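Local coordinates for protein predicted ATPase involved in replication control, Cdc46/Mcm family (Methanopyrus kandleri AV19, PDB 3F8T) that probably binds ATP and single-stranded DNA as an archaeal homolog of the MCM replicative helicase, at residues A[99-104]-A[116-121]; A[253-258]-A[303-308]; A[458-463]-A[469-474]. The protein carries 2 engineered substitutions. All blocks are in the same frame, centred on the assembly; numbering follows the deposited sequence.

How the interactions relate
All three contacts are mainly apolar and largely buried, each built round one branched side chain, but they hold different elements. Interaction 1 fastens a loop from the N-terminal region onto a strand of the OB fold, leucine against leucine and backbone. Interaction 2 lies in the P-loop domain and seats a helix on the central parallel sheet; it alone sets a leucine methyl against a carboxylate, on a strand consistent with Walker B. Interaction 3, in the lid, packs a valine from a two-residue strand onto alanines and a lysine stem, with exposed Asp470 at its border. Interactions 2 and 3 have centres about 25 Å apart, while interaction 1 lies on the other side of the chain's centre.

Interaction 1 (A[99-104]-A[116-121]); sequences RGLPHR and GALISI
Leu101 and Leu118 meet where the loop after strand 96-99 folds back against strand 118-130, the strand that opens the OB fold. Gly100, with its positive phi of 71°, turns the chain in a conformation that suits a residue lacking CB, and Leu101 follows directly with its side chain directed at the strand. Its two methyls divide the work. CD1 rests on the CD2 methyl of Leu118 at 3.7 Å, the two leucines crossing obliquely. CD2 of Leu101 points to the backbone instead and lies over the Ile119-Ser120 peptide link, 3.6 Å from Ile119 C and Ser120 N. Chi1 of Leu101 (-82°) sets CG beside its own backbone N and opposite the carbonyl carbon, and chi2 near 59° then parts CD1 and CD2 between Leu118 and the backbone. A forked apolar side chain therefore suits Leu101, one branch for each partner; Leu118 is a buried apolar residue that also touches Leu164 and Leu175. Ile119 turns the other way and packs on Val167, Leu172 and Ile111, as expected from the alternation of side chains along a strand. The third touching residue of the strand, Ser120, is small enough to let the leucine approach, its CB lying 4.2 Å from Leu101 CD2. Though buried, Ser120 has polar company: its OG is hydrogen-bonded to OE2 of Glu162 and to the backbone N of Arg107.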
# COMPACT_ATOMS: atom_id res chain seq x y z
N ARG A 99 0.22 26.43 -6.12
CA ARG A 99 0.12 25.87 -4.78
C ARG A 99 -1.20 26.32 -4.18
O ARG A 99 -1.80 27.31 -4.63
CB ARG A 99 1.29 26.35 -3.90
CG ARG A 99 2.68 26.18 -4.53
CD ARG A 99 3.10 24.70 -4.62
NE ARG A 99 4.06 24.43 -5.69
CZ ARG A 99 5.39 24.53 -5.59
NH1 ARG A 99 5.95 24.91 -4.44
NH2 ARG A 99 6.17 24.25 -6.63
N GLY A 100 -1.66 25.59 -3.17
CA GLY A 100 -2.81 26.00 -2.38
C GLY A 100 -4.13 25.91 -3.11
O GLY A 100 -4.95 26.83 -3.02
N LEU A 101 -4.34 24.81 -3.83
CA LEU A 101 -5.63 24.51 -4.45
C LEU A 101 -6.76 24.57 -3.45
O LEU A 101 -6.64 23.99 -2.37
CB LEU A 101 -5.62 23.10 -5.08
CG LEU A 101 -5.01 22.91 -6.46
CD1 LEU A 101 -3.54 23.33 -6.47
CD2 LEU A 101 -5.15 21.44 -6.89
N PRO A 102 -7.86 25.28 -3.78
CA PRO A 102 -9.08 25.15 -2.97
C PRO A 102 -9.48 23.68 -2.83
O PRO A 102 -9.27 22.86 -3.74
CB PRO A 102 -10.12 25.92 -3.78
CG PRO A 102 -9.33 26.93 -4.53
CD PRO A 102 -8.04 26.24 -4.89
N HIS A 103 -10.07 23.35 -1.68
CA HIS A 103 -10.27 21.96 -1.27
C HIS A 103 -11.04 21.10 -2.27
O HIS A 103 -10.74 19.92 -2.44
CB HIS A 103 -10.91 21.90 0.13
CG HIS A 103 -10.97 20.52 0.69
ND1 HIS A 103 -9.90 19.92 1.31
CD2 HIS A 103 -11.97 19.60 0.71
CE1 HIS A 103 -10.24 18.70 1.70
NE2 HIS A 103 -11.49 18.49 1.35
N ARG A 104 -12.02 21.71 -2.95
CA ARG A 104 -12.86 20.99 -3.91
C ARG A 104 -12.12 20.55 -5.18
O ARG A 104 -12.61 19.68 -5.91
CB ARG A 104 -14.11 21.80 -4.27
CG ARG A 104 -13.82 23.12 -4.92
CD ARG A 104 -15.04 23.73 -5.60
NE ARG A 104 -15.27 23.17 -6.93
CZ ARG A 104 -15.73 23.88 -7.97
NH1 ARG A 104 -15.98 25.17 -7.84
NH2 ARG A 104 -15.91 23.28 -9.14
N GLY A 116 -10.25 21.53 -18.42
CA GLY A 116 -9.73 22.90 -18.39
C GLY A 116 -9.22 23.38 -17.03
O GLY A 116 -8.54 24.40 -16.96
N ALA A 117 -9.52 22.62 -15.98
CA ALA A 117 -9.27 23.01 -14.59
C ALA A 117 -7.96 22.47 -14.00
O ALA A 117 -7.49 21.38 -14.38
CB ALA A 117 -10.44 22.58 -13.71
N LEU A 118 -7.41 23.24 -13.07
CA LEU A 118 -6.31 22.79 -12.22
C LEU A 118 -6.89 21.91 -11.12
O LEU A 118 -7.82 22.33 -10.40
CB LEU A 118 -5.59 23.99 -11.59
CG LEU A 118 -4.54 23.66 -10.52
CD1 LEU A 118 -3.29 23.08 -11.17
CD2 LEU A 118 -4.23 24.94 -9.76
N ILE A 119 -6.35 20.71 -10.99
CA ILE A 119 -6.83 19.75 -10.00
C ILE A 119 -5.66 18.94 -9.46
O ILE A 119 -4.56 18.96 -10.03
CB ILE A 119 -7.90 18.77 -10.60
CG1 ILE A 119 -7.25 17.74 -11.54
CG2 ILE A 119 -9.03 19.55 -11.32
CD1 ILE A 119 -8.06 16.49 -11.77
N SER A 120 -5.89 18.20 -8.37
CA SER A 120 -5.00 17.08 -8.05
C SER A 120 -5.78 15.77 -8.07
O SER A 120 -7.00 15.75 -7.84
CB SER A 120 -4.27 17.29 -6.71
OG SER A 120 -5.05 16.86 -5.61
N ILE A 121 -5.07 14.70 -8.41
CA ILE A 121 -5.59 13.34 -8.21
C ILE A 121 -4.65 12.62 -7.26
O ILE A 121 -3.49 13.00 -7.11
CB ILE A 121 -5.75 12.56 -9.55
CG1 ILE A 121 -4.42 12.37 -10.30
CG2 ILE A 121 -6.80 13.23 -10.42
CD1 ILE A 121 -4.46 11.33 -11.44

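Interaction 2 (A[253-258]-A[303-308]); sequences EILHHV and ILAVDH
The carboxylate of Asp307 lies between two unlike neighbours: the CD2 methyl of Leu255 sits over one face, 3.9 Å from Asp307 CG, and the imidazole of His308 covers the other. The ring and the carboxylate are nearly parallel, with Asp307 OD1 standing 3.7 Å above the centre of the His308 ring. OD2 is hydrogen-bonded to Ser252 OG and Tyr268 OH, while OD1 takes a weak bond from the backbone N of His308, which is tilted out of the carboxylate plane. Two hydroxyls on one oxygen would restrain the group from turning about its CB-CG bond. The strand 303-307 lies within the five-stranded parallel sheet, and its apolar run ending in Asp307 is consistent with the Walker B strand of a P-loop ATPase. Helix 248-261, which follows strand 242-245 as the helix after a P-loop does, runs back over it at 160°, with short-segment axes 9.0 Å apart. Leu255 is the residue that bridges the gap. Its CG packs on Ala305 CB at 4.0 Å, where a single methyl on the strand lets the helix settle close. Further along the strand, at Asp307, Leu255 CD2 lies 3.7 Å from both CA and CB. Leu343 and Ala345 of strand 341-346 also touch this leucine. The ring of His256 stacks on Tyr268, and its NE2 remains 5.2 Å from Asp307 OD2, too far for a bond.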
# COMPACT_ATOMS: atom_id res chain seq x y z
N GLU A 253 -14.59 -16.49 1.32
CA GLU A 253 -15.33 -15.47 2.07
C GLU A 253 -14.38 -14.72 3.00
O GLU A 253 -14.47 -13.51 3.10
CB GLU A 253 -16.46 -16.12 2.87
CG GLU A 253 -17.39 -15.12 3.57
CD GLU A 253 -16.81 -14.54 4.86
OE1 GLU A 253 -15.94 -15.20 5.48
OE2 GLU A 253 -17.22 -13.43 5.25
N ILE A 254 -13.49 -15.44 3.68
CA ILE A 254 -12.51 -14.81 4.58
C ILE A 254 -11.59 -13.82 3.81
O ILE A 254 -11.49 -12.65 4.17
CB ILE A 254 -11.74 -15.86 5.40
CG1 ILE A 254 -12.71 -16.53 6.39
CG2 ILE A 254 -10.60 -15.19 6.21
CD1 ILE A 254 -12.20 -17.83 6.99
N LEU A 255 -10.96 -14.30 2.74
CA LEU A 255 -10.06 -13.45 1.94
C LEU A 255 -10.77 -12.20 1.44
O LEU A 255 -10.24 -11.09 1.55
CB LEU A 255 -9.48 -14.25 0.75
CG LEU A 255 -8.18 -15.03 0.95
CD1 LEU A 255 -8.26 -16.01 2.11
CD2 LEU A 255 -7.77 -15.76 -0.34
N HIS A 256 -11.98 -12.37 0.89
CA HIS A 256 -12.76 -11.23 0.39
C HIS A 256 -13.14 -10.28 1.52
O HIS A 256 -13.09 -9.06 1.36
CB HIS A 256 -14.03 -11.71 -0.31
CG HIS A 256 -13.81 -12.19 -1.71
ND1 HIS A 256 -13.31 -11.38 -2.71
CD2 HIS A 256 -14.06 -13.39 -2.30
CE1 HIS A 256 -13.23 -12.06 -3.84
NE2 HIS A 256 -13.69 -13.28 -3.62
N HIS A 257 -13.53 -10.85 2.66
CA HIS A 257 -13.89 -10.08 3.85
C HIS A 257 -12.73 -9.17 4.31
O HIS A 257 -12.89 -7.94 4.47
CB HIS A 257 -14.35 -11.00 4.97
CG HIS A 257 -14.71 -10.28 6.23
ND1 HIS A 257 -15.45 -9.11 6.23
CD2 HIS A 257 -14.42 -10.54 7.53
CE1 HIS A 257 -15.60 -8.69 7.47
NE2 HIS A 257 -14.99 -9.54 8.28
N VAL A 258 -11.56 -9.78 4.48
CA VAL A 258 -10.37 -9.03 4.91
C VAL A 258 -10.06 -7.89 3.94
O VAL A 258 -9.89 -6.74 4.35
CB VAL A 258 -9.12 -9.96 5.09
CG1 VAL A 258 -7.86 -9.11 5.22
CG2 VAL A 258 -9.29 -10.89 6.30
N ILE A 303 -2.37 -6.12 1.58
CA ILE A 303 -2.58 -7.57 1.57
C ILE A 303 -2.72 -8.04 0.14
O ILE A 303 -3.52 -7.51 -0.62
CB ILE A 303 -3.87 -7.96 2.35
CG1 ILE A 303 -3.78 -7.53 3.83
CG2 ILE A 303 -4.19 -9.46 2.17
CD1 ILE A 303 -2.92 -8.46 4.71
N LEU A 304 -1.95 -9.06 -0.22
CA LEU A 304 -2.21 -9.78 -1.46
C LEU A 304 -2.97 -11.08 -1.13
O LEU A 304 -2.39 -12.03 -0.58
CB LEU A 304 -0.92 -10.07 -2.24
CG LEU A 304 -1.12 -10.93 -3.50
CD1 LEU A 304 -1.78 -10.13 -4.61
CD2 LEU A 304 0.22 -11.51 -3.94
N ALA A 305 -4.25 -11.10 -1.47
CA ALA A 305 -5.07 -12.29 -1.20
C ALA A 305 -4.98 -13.24 -2.39
O ALA A 305 -5.43 -12.91 -3.50
CB ALA A 305 -6.53 -11.90 -0.92
N VAL A 306 -4.37 -14.39 -2.16
CA VAL A 306 -4.08 -15.34 -3.25
C VAL A 306 -4.93 -16.58 -3.03
O VAL A 306 -4.56 -17.46 -2.26
CB VAL A 306 -2.58 -15.73 -3.30
CG1 VAL A 306 -2.34 -16.69 -4.48
CG2 VAL A 306 -1.71 -14.49 -3.48
N ASP A 307 -6.08 -16.61 -3.69
CA ASP A 307 -7.07 -17.68 -3.46
C ASP A 307 -6.76 -18.86 -4.39
O ASP A 307 -6.19 -18.67 -5.47
CB ASP A 307 -8.48 -17.16 -3.73
CG ASP A 307 -9.58 -17.94 -2.96
OD1 ASP A 307 -9.28 -18.91 -2.25
OD2 ASP A 307 -10.74 -17.51 -3.06
N HIS A 308 -7.13 -20.06 -3.96
CA HIS A 308 -6.95 -21.29 -4.74
C HIS A 308 -5.49 -21.55 -5.13
O HIS A 308 -5.17 -21.70 -6.32
CB HIS A 308 -7.87 -21.28 -5.96
CG HIS A 308 -9.28 -20.93 -5.62
ND1 HIS A 308 -10.10 -21.77 -4.91
CD2 HIS A 308 -10.00 -19.80 -5.84
CE1 HIS A 308 -11.28 -21.20 -4.73
NE2 HIS A 308 -11.24 -20.00 -5.28

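Interaction 3 (A[458-463]-A[469-474]); sequences LAKAHA and DDVEPE
Val471 makes an apolar, buried contact with the side of helix 449-465, packing on Ala459, Lys460 and Ala463 just after the chain has turned back from that helix. It belongs to the short strand 470-471, which pairs in parallel with 414-415 through backbone bonds to Glu414 and Thr416. The valine's methyls rest on neighbouring parts of the helix flank. CG1 lies against Ala459 CB at 3.6 Å, while CG2 is 3.8 Å from Lys460 CG and 4.1 Å from Ala463 CB. With chi1 at -173°, CG1 is placed opposite the backbone N and CG2 opposite the carbonyl carbon, which gives each methyl its own part of the helix. Alanines one turn apart suit this site because they let the strand come close: the CA atoms of Ala463 and Val471 are 5.4 Å apart, and Ala463 CB also reaches Asp470 O at 3.8 Å. Lys460 lends only its apolar stem here; its extended chain carries NZ on to a salt bridge with Glu238. In place of Val471 an alanine lacks both methyls, and a gap would probably open over Ala459 and beside the Lys460 stem. Directly after the valine, Glu472 is the N-cap of helix 473-489, its backbone N bonded to Asp475 OD2, and Pro473 suits the first turn. Two helices joined by a tight return with a short strand are packed together in the helical AAA+ lid of this MCM homolog.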
# COMPACT_ATOMS: atom_id res chain seq x y z
N LEU A 458 5.18 -11.56 14.58
CA LEU A 458 3.86 -11.55 15.21
C LEU A 458 3.84 -10.68 16.46
O LEU A 458 2.82 -10.02 16.74
CB LEU A 458 3.40 -12.96 15.54
CG LEU A 458 2.97 -13.85 14.36
CD1 LEU A 458 3.15 -15.33 14.75
CD2 LEU A 458 1.51 -13.54 14.02
N ALA A 459 4.92 -10.72 17.23
CA ALA A 459 5.02 -9.89 18.45
C ALA A 459 5.08 -8.39 18.13
O ALA A 459 4.46 -7.58 18.83
CB ALA A 459 6.20 -10.31 19.30
N LYS A 460 5.84 -8.02 17.10
CA LYS A 460 5.88 -6.64 16.61
C LYS A 460 4.47 -6.20 16.15
O LYS A 460 4.02 -5.10 16.47
CB LYS A 460 6.89 -6.50 15.47
CG LYS A 460 8.39 -6.63 15.92
CD LYS A 460 9.33 -6.50 14.70
CE LYS A 460 10.80 -6.36 15.10
NZ LYS A 460 11.68 -6.55 13.89
N ALA A 461 3.79 -7.07 15.40
CA ALA A 461 2.42 -6.77 14.97
C ALA A 461 1.48 -6.52 16.15
O ALA A 461 0.69 -5.56 16.12
CB ALA A 461 1.87 -7.89 14.07
N HIS A 462 1.60 -7.33 17.20
CA HIS A 462 0.75 -7.13 18.36
C HIS A 462 1.11 -5.81 19.08
O HIS A 462 0.23 -5.11 19.59
CB HIS A 462 0.78 -8.31 19.32
CG HIS A 462 -0.19 -8.16 20.46
ND1 HIS A 462 -1.55 -8.21 20.28
CD2 HIS A 462 0.01 -7.88 21.77
CE1 HIS A 462 -2.16 -8.01 21.44
NE2 HIS A 462 -1.23 -7.81 22.36
N ALA A 463 2.40 -5.46 19.11
CA ALA A 463 2.80 -4.17 19.70
C ALA A 463 2.20 -3.00 18.90
O ALA A 463 1.71 -2.03 19.48
CB ALA A 463 4.33 -4.06 19.82
N ASP A 469 5.63 1.25 20.49
CA ASP A 469 6.91 1.06 19.84
C ASP A 469 7.80 0.06 20.58
O ASP A 469 8.91 -0.24 20.14
CB ASP A 469 7.64 2.39 19.68
CG ASP A 469 6.95 3.31 18.71
OD1 ASP A 469 6.45 2.83 17.66
OD2 ASP A 469 6.91 4.52 18.99
N ASP A 470 7.31 -0.44 21.71
CA ASP A 470 8.03 -1.41 22.52
C ASP A 470 7.36 -2.79 22.46
O ASP A 470 6.21 -2.95 22.89
CB ASP A 470 8.14 -0.91 23.96
CG ASP A 470 8.90 0.40 24.06
OD1 ASP A 470 9.86 0.61 23.30
OD2 ASP A 470 8.50 1.24 24.88
N VAL A 471 8.07 -3.77 21.91
CA VAL A 471 7.60 -5.15 21.98
C VAL A 471 7.91 -5.70 23.37
O VAL A 471 9.07 -5.71 23.79
CB VAL A 471 8.26 -6.03 20.90
CG1 VAL A 471 7.62 -7.41 20.88
CG2 VAL A 471 8.17 -5.35 19.53
N GLU A 472 6.88 -6.17 24.07
CA GLU A 472 7.00 -6.61 25.47
C GLU A 472 6.84 -8.13 25.57
O GLU A 472 6.37 -8.76 24.62
CB GLU A 472 5.92 -5.93 26.32
CG GLU A 472 5.86 -4.41 26.16
CD GLU A 472 6.72 -3.66 27.15
OE1 GLU A 472 7.59 -4.30 27.79
OE2 GLU A 472 6.53 -2.43 27.30
N PRO A 473 7.23 -8.74 26.72
CA PRO A 473 7.05 -10.20 26.88
C PRO A 473 5.63 -10.70 26.58
O PRO A 473 5.45 -11.80 26.02
CB PRO A 473 7.42 -10.43 28.36
CG PRO A 473 8.46 -9.40 28.63
CD PRO A 473 7.91 -8.16 27.90
N GLU A 474 4.64 -9.90 26.94
CA GLU A 474 3.24 -10.22 26.67
C GLU A 474 2.95 -10.38 25.16
O GLU A 474 2.15 -11.25 24.77
CB GLU A 474 2.36 -9.14 27.28
CG GLU A 474 2.26 -9.20 28.82
CD GLU A 474 3.59 -8.94 29.55
OE1 GLU A 474 4.41 -8.11 29.08
OE2 GLU A 474 3.80 -9.59 30.62